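Local coordinates for protein Eps1p (Saccharomyces cerevisiae, PDB 4TW5) that belongs to the thioredoxin superfamily and carries a thioredoxin-fold domain whose CXXC motif is seen as a closed disulfide, at residues P86-Y91 / K98-T103; L27-F32 / P45-T50; C37-H42 / T103-E108. All blocks are in the same frame, centred on the assembly; numbering follows the deposited sequence.

Interaction 1: P86-Y91 / K98-T103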
loop_
_atom_site.group_PDB
_atom_site.type_symbol
_atom_site.label_atom_id
_atom_site.label_comp_id
_atom_site.label_asym_id
_atom_site.label_seq_id
_atom_site.Cartn_x
_atom_site.Cartn_y
_atom_site.Cartn_z
ATOM N N PRO A 86 -4.409 -1.757 -54.088
ATOM C CA PRO A 86 -3.552 -0.571 -54.127
ATOM C C PRO A 86 -2.694 -0.511 -52.871
ATOM O O PRO A 86 -3.056 -1.117 -51.859
ATOM C CB PRO A 86 -4.552 0.574 -54.159
ATOM C CG PRO A 86 -5.701 0.049 -53.361
ATOM C CD PRO A 86 -5.761 -1.437 -53.600
ATOM N N GLU A 87 -1.589 0.221 -52.921
ATOM C CA GLU A 87 -0.734 0.344 -51.749
ATOM C C GLU A 87 -0.481 1.792 -51.368
ATOM O O GLU A 87 0.130 2.550 -52.134
ATOM C CB GLU A 87 0.590 -0.363 -51.978
ATOM C CG GLU A 87 1.493 -0.277 -50.778
ATOM C CD GLU A 87 2.604 -1.290 -50.803
ATOM O OE1 GLU A 87 2.603 -2.161 -51.702
ATOM O OE2 GLU A 87 3.485 -1.206 -49.921
ATOM N N ILE A 88 -0.951 2.166 -50.179
ATOM C CA ILE A 88 -0.809 3.533 -49.690
ATOM C C ILE A 88 0.382 3.705 -48.740
ATOM O O ILE A 88 0.456 3.047 -47.707
ATOM C CB ILE A 88 -2.076 3.975 -48.978
ATOM C CG1 ILE A 88 -3.293 3.633 -49.834
ATOM C CG2 ILE A 88 -2.014 5.471 -48.652
ATOM C CD1 ILE A 88 -4.592 3.959 -49.170
ATOM N N ARG A 89 1.296 4.611 -49.079
ATOM C CA ARG A 89 2.569 4.744 -48.359
ATOM C C ARG A 89 2.935 6.180 -47.960
ATOM O O ARG A 89 2.538 7.144 -48.629
ATOM C CB ARG A 89 3.704 4.189 -49.212
ATOM C CG ARG A 89 3.637 2.714 -49.542
ATOM C CD ARG A 89 4.917 2.312 -50.229
ATOM N NE ARG A 89 5.013 0.879 -50.450
ATOM C CZ ARG A 89 6.143 0.253 -50.758
ATOM N NH1 ARG A 89 7.264 0.938 -50.894
ATOM N NH2 ARG A 89 6.149 -1.056 -50.942
ATOM N N LEU A 90 3.683 6.307 -46.860
ATOM C CA LEU A 90 4.246 7.578 -46.419
ATOM C C LEU A 90 5.755 7.669 -46.681
ATOM O O LEU A 90 6.534 6.803 -46.276
ATOM C CB LEU A 90 3.976 7.812 -44.933
ATOM C CG LEU A 90 4.449 9.170 -44.369
ATOM C CD1 LEU A 90 3.638 10.355 -44.964
ATOM C CD2 LEU A 90 4.356 9.178 -42.863
ATOM N N TYR A 91 6.166 8.732 -47.356
ATOM C CA TYR A 91 7.571 8.988 -47.616
ATOM C C TYR A 91 7.990 10.313 -47.012
ATOM O O TYR A 91 7.159 11.198 -46.801
ATOM C CB TYR A 91 7.844 8.997 -49.113
ATOM C CG TYR A 91 7.858 7.625 -49.752
ATOM C CD1 TYR A 91 6.675 6.930 -49.975
ATOM C CD2 TYR A 91 9.047 7.043 -50.175
ATOM C CE1 TYR A 91 6.679 5.677 -50.573
ATOM C CE2 TYR A 91 9.060 5.789 -50.775
ATOM C CZ TYR A 91 7.867 5.120 -50.971
ATOM O OH TYR A 91 7.852 3.892 -51.569
ATOM N N LYS A 98 6.502 4.256 -43.810
ATOM C CA LYS A 98 5.525 3.263 -43.380
ATOM C C LYS A 98 4.358 3.168 -44.355
ATOM O O LYS A 98 4.182 4.051 -45.185
ATOM C CB LYS A 98 5.006 3.628 -41.990
ATOM C CG LYS A 98 4.048 4.816 -42.014
ATOM C CD LYS A 98 3.428 5.098 -40.657
ATOM C CE LYS A 98 4.425 5.715 -39.708
ATOM N NZ LYS A 98 3.711 6.190 -38.489
ATOM N N SER A 99 3.562 2.104 -44.256
ATOM C CA SER A 99 2.358 1.965 -45.089
ATOM C C SER A 99 1.097 2.159 -44.266
ATOM O O SER A 99 1.075 1.860 -43.081
ATOM C CB SER A 99 2.312 0.594 -45.779
ATOM O OG SER A 99 3.385 0.442 -46.698
ATOM N N PHE A 100 0.037 2.621 -44.915
ATOM C CA PHE A 100 -1.250 2.823 -44.261
ATOM C C PHE A 100 -2.235 1.726 -44.680
ATOM O O PHE A 100 -2.889 1.815 -45.721
ATOM C CB PHE A 100 -1.787 4.215 -44.600
ATOM C CG PHE A 100 -3.148 4.513 -44.029
ATOM C CD1 PHE A 100 -3.309 4.775 -42.681
ATOM C CD2 PHE A 100 -4.260 4.585 -44.851
ATOM C CE1 PHE A 100 -4.564 5.080 -42.160
ATOM C CE2 PHE A 100 -5.511 4.890 -44.337
ATOM C CZ PHE A 100 -5.665 5.135 -42.995
ATOM N N THR A 101 -2.324 0.690 -43.854
ATOM C CA THR A 101 -3.079 -0.513 -44.179
ATOM C C THR A 101 -4.491 -0.472 -43.634
ATOM O O THR A 101 -5.297 -1.359 -43.905
ATOM C CB THR A 101 -2.400 -1.743 -43.613
ATOM O OG1 THR A 101 -2.443 -1.676 -42.184
ATOM C CG2 THR A 101 -0.958 -1.812 -44.082
ATOM N N GLU A 102 -4.777 0.550 -42.847
ATOM C CA GLU A 102 -6.067 0.675 -42.191
ATOM C C GLU A 102 -7.212 0.629 -43.198
ATOM O O GLU A 102 -7.125 1.220 -44.272
ATOM C CB GLU A 102 -6.098 1.972 -41.385
ATOM C CG GLU A 102 -7.440 2.347 -40.808
ATOM C CD GLU A 102 -7.389 3.692 -40.114
ATOM O OE1 GLU A 102 -6.323 4.013 -39.558
ATOM O OE2 GLU A 102 -8.397 4.439 -40.149
ATOM N N THR A 103 -8.267 -0.108 -42.862
ATOM C CA THR A 103 -9.457 -0.226 -43.713
ATOM C C THR A 103 -10.744 -0.024 -42.902
ATOM O O THR A 103 -10.771 -0.294 -41.704
ATOM C CB THR A 103 -9.496 -1.598 -44.428
ATOM O OG1 THR A 103 -9.163 -2.630 -43.492
ATOM C CG2 THR A 103 -8.492 -1.639 -45.569
#

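Interaction 2: L27-F32 / P45-T50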
loop_
_atom_site.group_PDB
_atom_site.type_symbol
_atom_site.label_atom_id
_atom_site.label_comp_id
_atom_site.label_asym_id
_atom_site.label_seq_id
_atom_site.Cartn_x
_atom_site.Cartn_y
_atom_site.Cartn_z
ATOM N N LEU A 27 6.352 15.893 -46.524
ATOM C CA LEU A 27 5.805 14.531 -46.499
ATOM C C LEU A 27 4.932 14.207 -47.693
ATOM O O LEU A 27 4.252 15.068 -48.236
ATOM C CB LEU A 27 4.994 14.311 -45.223
ATOM C CG LEU A 27 5.793 14.396 -43.927
ATOM C CD1 LEU A 27 4.907 14.334 -42.695
ATOM C CD2 LEU A 27 6.734 13.217 -43.922
ATOM N N HIS A 28 4.961 12.955 -48.121
ATOM C CA HIS A 28 4.097 12.521 -49.203
ATOM C C HIS A 28 3.365 11.254 -48.844
ATOM O O HIS A 28 3.954 10.319 -48.304
ATOM C CB HIS A 28 4.900 12.340 -50.478
ATOM C CG HIS A 28 5.279 13.635 -51.110
ATOM N ND1 HIS A 28 6.311 14.414 -50.633
ATOM C CD2 HIS A 28 4.746 14.311 -52.155
ATOM C CE1 HIS A 28 6.403 15.513 -51.363
ATOM N NE2 HIS A 28 5.471 15.468 -52.300
ATOM N N ILE A 29 2.060 11.251 -49.077
ATOM C CA ILE A 29 1.262 10.056 -48.929
ATOM C C ILE A 29 0.892 9.554 -50.316
ATOM O O ILE A 29 0.093 10.173 -51.005
ATOM C CB ILE A 29 0.004 10.312 -48.105
ATOM C CG1 ILE A 29 0.366 10.805 -46.697
ATOM C CG2 ILE A 29 -0.809 9.062 -48.015
ATOM C CD1 ILE A 29 -0.845 11.166 -45.881
ATOM N N ILE A 30 1.499 8.457 -50.739
ATOM C CA ILE A 30 1.381 8.044 -52.123
ATOM C C ILE A 30 0.548 6.787 -52.328
ATOM O O ILE A 30 0.711 5.782 -51.629
ATOM C CB ILE A 30 2.759 7.809 -52.745
ATOM C CG1 ILE A 30 3.663 9.013 -52.486
ATOM C CG2 ILE A 30 2.633 7.566 -54.254
ATOM C CD1 ILE A 30 5.105 8.816 -52.954
ATOM N N ASP A 31 -0.356 6.860 -53.301
ATOM C CA ASP A 31 -1.155 5.712 -53.689
ATOM C C ASP A 31 -0.545 5.014 -54.907
ATOM O O ASP A 31 -0.719 5.460 -56.041
ATOM C CB ASP A 31 -2.603 6.124 -53.987
ATOM C CG ASP A 31 -3.404 5.001 -54.638
ATOM O OD1 ASP A 31 -3.060 3.818 -54.429
ATOM O OD2 ASP A 31 -4.375 5.294 -55.366
ATOM N N PHE A 32 0.189 3.935 -54.666
ATOM C CA PHE A 32 0.656 3.084 -55.751
ATOM C C PHE A 32 -0.515 2.217 -56.183
ATOM O O PHE A 32 -0.881 1.259 -55.504
ATOM C CB PHE A 32 1.866 2.247 -55.317
ATOM C CG PHE A 32 3.085 3.080 -55.039
ATOM C CD1 PHE A 32 3.269 3.680 -53.807
ATOM C CD2 PHE A 32 4.019 3.307 -56.035
ATOM C CE1 PHE A 32 4.377 4.474 -53.576
ATOM C CE2 PHE A 32 5.127 4.095 -55.807
ATOM C CZ PHE A 32 5.310 4.676 -54.578
ATOM N N PRO A 45 -11.994 7.573 -56.596
ATOM C CA PRO A 45 -12.813 8.767 -56.344
ATOM C C PRO A 45 -12.706 9.243 -54.895
ATOM O O PRO A 45 -12.913 10.420 -54.627
ATOM C CB PRO A 45 -14.228 8.297 -56.674
ATOM C CG PRO A 45 -14.201 6.846 -56.392
ATOM C CD PRO A 45 -12.825 6.361 -56.741
ATOM N N VAL A 46 -12.428 8.327 -53.974
ATOM C CA VAL A 46 -12.195 8.696 -52.586
ATOM C C VAL A 46 -10.918 9.515 -52.460
ATOM O O VAL A 46 -10.863 10.504 -51.734
ATOM C CB VAL A 46 -12.109 7.447 -51.685
ATOM C CG1 VAL A 46 -11.296 7.728 -50.415
ATOM C CG2 VAL A 46 -13.499 6.938 -51.364
ATOM N N TRP A 47 -9.908 9.123 -53.224
ATOM C CA TRP A 47 -8.632 9.814 -53.211
ATOM C C TRP A 47 -8.736 11.258 -53.642
ATOM O O TRP A 47 -8.154 12.142 -53.011
ATOM C CB TRP A 47 -7.645 9.106 -54.124
ATOM C CG TRP A 47 -6.244 9.504 -53.864
ATOM C CD1 TRP A 47 -5.542 10.484 -54.499
ATOM C CD2 TRP A 47 -5.352 8.924 -52.907
ATOM N NE1 TRP A 47 -4.270 10.547 -53.996
ATOM C CE2 TRP A 47 -4.128 9.598 -53.017
ATOM C CE3 TRP A 47 -5.475 7.895 -51.966
ATOM C CZ2 TRP A 47 -3.027 9.295 -52.208
ATOM C CZ3 TRP A 47 -4.383 7.585 -51.171
ATOM C CH2 TRP A 47 -3.173 8.285 -51.294
ATOM N N MET A 48 -9.487 11.498 -54.711
ATOM C CA MET A 48 -9.592 12.841 -55.251
ATOM C C MET A 48 -10.386 13.765 -54.354
ATOM O O MET A 48 -10.109 14.958 -54.279
ATOM C CB MET A 48 -10.226 12.802 -56.637
ATOM C CG MET A 48 -9.472 11.938 -57.619
ATOM S SD MET A 48 -10.239 11.908 -59.242
ATOM C CE MET A 48 -9.327 10.561 -60.000
ATOM N N GLU A 49 -11.403 13.236 -53.697
ATOM C CA GLU A 49 -12.096 14.040 -52.705
ATOM C C GLU A 49 -11.194 14.276 -51.498
ATOM O O GLU A 49 -11.303 15.317 -50.876
ATOM C CB GLU A 49 -13.432 13.433 -52.309
ATOM C CG GLU A 49 -13.374 12.156 -51.561
ATOM C CD GLU A 49 -14.717 11.480 -51.575
ATOM O OE1 GLU A 49 -15.723 12.171 -51.888
ATOM O OE2 GLU A 49 -14.760 10.267 -51.284
ATOM N N THR A 50 -10.374 13.278 -51.133
ATOM C CA THR A 50 -9.413 13.411 -50.037
ATOM C C THR A 50 -8.504 14.590 -50.343
ATOM O O THR A 50 -8.408 15.565 -49.578
ATOM C CB THR A 50 -8.546 12.149 -49.862
ATOM O OG1 THR A 50 -9.352 11.053 -49.418
ATOM C CG2 THR A 50 -7.403 12.391 -48.849
#

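Interaction 3: C37-H42 / T103-E108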
loop_
_atom_site.group_PDB
_atom_site.type_symbol
_atom_site.label_atom_id
_atom_site.label_comp_id
_atom_site.label_asym_id
_atom_site.label_seq_id
_atom_site.Cartn_x
_atom_site.Cartn_y
_atom_site.Cartn_z
ATOM N N CYS A 37 -7.198 -2.955 -61.585
ATOM C CA CYS A 37 -7.467 -3.456 -60.239
ATOM C C CYS A 37 -8.874 -3.184 -59.727
ATOM O O CYS A 37 -9.390 -2.070 -59.874
ATOM C CB CYS A 37 -6.432 -2.859 -59.262
ATOM S SG CYS A 37 -6.787 -3.012 -57.484
ATOM N N PRO A 38 -9.505 -4.232 -59.156
ATOM C CA PRO A 38 -10.870 -4.209 -58.620
ATOM C C PRO A 38 -11.026 -3.076 -57.612
ATOM O O PRO A 38 -11.837 -2.165 -57.783
ATOM C CB PRO A 38 -11.005 -5.556 -57.902
ATOM C CG PRO A 38 -9.961 -6.443 -58.480
ATOM C CD PRO A 38 -8.955 -5.599 -59.221
ATOM N N HIS A 39 -10.215 -3.158 -56.558
ATOM C CA HIS A 39 -10.296 -2.267 -55.403
ATOM C C HIS A 39 -9.693 -0.875 -55.659
ATOM O O HIS A 39 -9.927 0.053 -54.886
ATOM C CB HIS A 39 -9.629 -2.910 -54.180
ATOM C CG HIS A 39 -9.985 -2.245 -52.883
ATOM N ND1 HIS A 39 -9.588 -0.962 -52.558
ATOM C CD2 HIS A 39 -10.716 -2.688 -51.834
ATOM C CE1 HIS A 39 -10.055 -0.649 -51.362
ATOM N NE2 HIS A 39 -10.743 -1.679 -50.901
ATOM N N CYS A 40 -8.901 -0.722 -56.715
ATOM C CA CYS A 40 -8.167 0.530 -56.890
ATOM C C CYS A 40 -8.960 1.551 -57.704
ATOM O O CYS A 40 -8.545 2.701 -57.832
ATOM C CB CYS A 40 -6.821 0.283 -57.582
ATOM S SG CYS A 40 -5.941 -1.198 -57.030
ATOM N N LYS A 41 -10.137 1.156 -58.184
ATOM C CA LYS A 41 -11.049 2.091 -58.828
ATOM C C LYS A 41 -12.182 2.372 -57.865
ATOM O O LYS A 41 -13.060 3.193 -58.124
ATOM C CB LYS A 41 -11.593 1.547 -60.152
ATOM C CG LYS A 41 -10.539 1.040 -61.109
ATOM C CD LYS A 41 -11.190 0.601 -62.408
ATOM C CE LYS A 41 -10.150 0.276 -63.454
ATOM N NZ LYS A 41 -9.212 1.422 -63.636
ATOM N N HIS A 42 -12.126 1.699 -56.726
ATOM C CA HIS A 42 -13.024 2.013 -55.638
ATOM C C HIS A 42 -12.320 2.944 -54.653
ATOM O O HIS A 42 -12.958 3.532 -53.779
ATOM C CB HIS A 42 -13.463 0.724 -54.938
ATOM C CG HIS A 42 -14.704 0.872 -54.119
ATOM N ND1 HIS A 42 -14.876 0.241 -52.905
ATOM C CD2 HIS A 42 -15.844 1.564 -54.349
ATOM C CE1 HIS A 42 -16.065 0.546 -52.418
ATOM N NE2 HIS A 42 -16.672 1.350 -53.274
ATOM N N THR A 103 -8.267 -0.108 -42.862
ATOM C CA THR A 103 -9.457 -0.226 -43.713
ATOM C C THR A 103 -10.744 -0.024 -42.902
ATOM O O THR A 103 -10.771 -0.294 -41.704
ATOM C CB THR A 103 -9.496 -1.598 -44.428
ATOM O OG1 THR A 103 -9.163 -2.630 -43.492
ATOM C CG2 THR A 103 -8.492 -1.639 -45.569
ATOM N N PRO A 104 -11.810 0.480 -43.543
ATOM C CA PRO A 104 -11.893 0.845 -44.959
ATOM C C PRO A 104 -11.402 2.269 -45.211
ATOM O O PRO A 104 -11.601 3.152 -44.370
ATOM C CB PRO A 104 -13.386 0.708 -45.266
ATOM C CG PRO A 104 -14.093 0.851 -43.926
ATOM C CD PRO A 104 -13.054 0.812 -42.827
ATOM N N ARG A 105 -10.768 2.478 -46.362
ATOM C CA ARG A 105 -10.217 3.777 -46.727
ATOM C C ARG A 105 -11.289 4.819 -47.034
ATOM O O ARG A 105 -12.013 4.716 -48.027
ATOM C CB ARG A 105 -9.294 3.637 -47.935
ATOM C CG ARG A 105 -8.182 2.623 -47.780
ATOM C CD ARG A 105 -7.747 2.105 -49.138
ATOM N NE ARG A 105 -6.634 1.171 -49.016
ATOM C CZ ARG A 105 -6.734 -0.147 -49.113
ATOM N NH1 ARG A 105 -7.909 -0.710 -49.363
ATOM N NH2 ARG A 105 -5.648 -0.900 -48.975
ATOM N N THR A 106 -11.398 5.817 -46.166
ATOM C CA THR A 106 -12.276 6.941 -46.434
ATOM C C THR A 106 -11.523 8.262 -46.429
ATOM O O THR A 106 -10.340 8.324 -46.078
ATOM C CB THR A 106 -13.425 7.011 -45.415
ATOM O OG1 THR A 106 -12.886 7.204 -44.099
ATOM C CG2 THR A 106 -14.230 5.714 -45.435
ATOM N N LYS A 107 -12.234 9.317 -46.816
ATOM C CA LYS A 107 -11.708 10.673 -46.800
ATOM C C LYS A 107 -11.347 11.025 -45.373
ATOM O O LYS A 107 -10.330 11.646 -45.118
ATOM C CB LYS A 107 -12.740 11.661 -47.360
ATOM C CG LYS A 107 -12.720 13.038 -46.718
ATOM C CD LYS A 107 -14.033 13.781 -46.970
ATOM C CE LYS A 107 -14.231 14.023 -48.440
ATOM N NZ LYS A 107 -15.493 14.769 -48.700
ATOM N N GLU A 108 -12.196 10.601 -44.446
ATOM C CA GLU A 108 -11.969 10.812 -43.029
ATOM C C GLU A 108 -10.674 10.104 -42.576
ATOM O O GLU A 108 -9.826 10.709 -41.908
ATOM C CB GLU A 108 -13.157 10.291 -42.216
ATOM C CG GLU A 108 -14.433 11.117 -42.303
ATOM C CD GLU A 108 -15.134 10.988 -43.656
ATOM O OE1 GLU A 108 -14.954 9.945 -44.318
ATOM O OE2 GLU A 108 -15.863 11.928 -44.055
#

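Interaction 1: P86-Y91 / K98-T103
Two backbone hydrogen bonds tie Leu-90 to Lys-98 and Ile-88 to Phe-100. Leu-90 N gives its proton to Lys-98 O at 2.9 Å, and Phe-100 N reaches Ile-88 O also at 2.9 Å; both are nearly straight, the first at 176°. Between them Arg-89 faces Ser-99 as a non-hydrogen-bonded antiparallel pair with CA atoms 4.3 Å apart, while Leu-90 and Lys-98 form the hydrogen-bonded pair. Ser-99 CA brings its hydrogen toward Ile-88 O. This is the terminal beta hairpin of a thioredoxin sheet: strand 95-99 is one of the two outermost strands, and strand 87-92 lies between strands 95-99 and 27-33 and begins just after cis Pro-86, a mark of the thioredoxin fold. Apolar contacts fill the face carrying Ile-88, Leu-90 and Phe-100. Ile-88 CG2 lies 4.2 Å from Phe-100 CB, and Ile-88 CD1 comes to the edge of the phenyl ring, which meets Phe-113 of helix 107-118. Lys-98 rests CG against Leu-90 CB, and its NZ continues to salt bridges with Glu-117 and Asp-259. Polar groups gather on the other face. Glu-87 CG is anti to the backbone N (chi1 -179°), which brings OE2 to Arg-89. Arg-89 holds Glu-87 side-on, NE at 2.6 Å and NH2 at 2.9 Å from the single atom OE2; both nitrogens approach from the same side, above the carboxylate plane. Arg-89 NH1 hydrogen-bonds to Tyr-91 OH, so three nitrogens fix the guanidinium's rotation. Ser-99 OG sits 3.6 Å from Arg-89 CG, oblique to the guanidinium, and is hydrogen-bonded to Tyr-96 OH.

Interaction 2: L27-F32 / P45-T50
Asp-31 lays its CB over the six-membered ring of Trp-47, a CH-pi contact 3.5 Å from CB to the ring centroid and only 12° off the ring normal. That is the tight part. The indole stands out from the helix with CG anti to the backbone N (chi1 -163°), which carries its far end, CZ2, CH2 and CZ3, to the strand. Ile-29 meets the rim of the indole: its O lies in the ring plane at the edge, 3.5 Å from Trp-47 CZ2, and its CG2 comes within 4.1 Å of CH2. The motif is the helix packed on the central sheet of a thioredoxin fold; segment 45-50 of helix 44-53 runs nearly antiparallel to segment 27-32, with the axes 11.3 Å apart at closest approach. At that separation a single large side chain spans the gap, while Asp-31 sends its carboxylate off the indole, where OD2 has a weak hydrogen bond to Gln-67. Thr-50 is buried too, and its OG1 hydrogen-bonds back to Val-46 O, 2.8 Å away. The rest of the helix segment is looser: Pro-45 is exposed, and Val-46, Met-48 and Glu-49 are partly exposed, on sides of the helix that do not reach the strand.

Interaction 3: C37-H42 / T103-E108
His-39 and Arg-105 meet across this contact, NH1 of the arginine approaching the CE1 corner of the imidazole. The modelled separation of His-39 CE1 and Arg-105 NH1, 2.9 Å, is short for a carbon and a nitrogen, so the exact placement of the two groups is doubtful; His-39 NE2 is 3.4 Å from the same NH1. The guanidinium comes in obliquely, with its plane turned 73° from the ring, so the two groups cross and do not stack. His-39 holds its ring out with CG anti to the backbone N (chi1 -164°), and Arg-105 runs extended from CG to NE to meet it. One step out, the methyl CG2 of Thr-103 lies 3.9 Å above one face of the guanidinium plane, toward its rim. Ile-88 CD1 packs against Arg-105 NE, and cis Pro-86 touches His-39. The histidine belongs to the Cys-Pro-His-Cys sequence, a CXXC motif of the thioredoxin family, whose Cys-37 SG and Cys-40 SG are joined at 2.0 Å. On the other segment, Arg-105 follows cis Pro-104 and precedes Thr-106, the N-cap of helix 107-118, so the arginine reaches out just ahead of that helix. The motif itself lies in the connection between strand 27-33 and helix 44-53, with cis Pro-86, just ahead of strand 87-92, beside it, while Lys-107 at the start of helix 107-118 packs on Glu-49 and Thr-50 of helix 44-53.

In the fold
From the N terminus, strand 27-33 comes first, and interaction 2 folds helix 44-53 back onto it, closing a loop of twelve residues that holds the 37-42 segment. Interaction 3 therefore crosses interaction 2: it starts inside that loop and ends some sixty residues later, where the chain enters helix 107-118. Interaction 1 opens after interaction 2 has closed, and its tight hairpin is nested within the long loop of interaction 3, sharing Thr-103 with it. Strands 27-33 and 87-92 are neighbours, and a probable backbone hydrogen bond from Ile-30 N to Arg-89 O joins them, so interactions 1 and 2 meet in one sheet. Together the three contacts join this sheet, two helices and the CXXC segment.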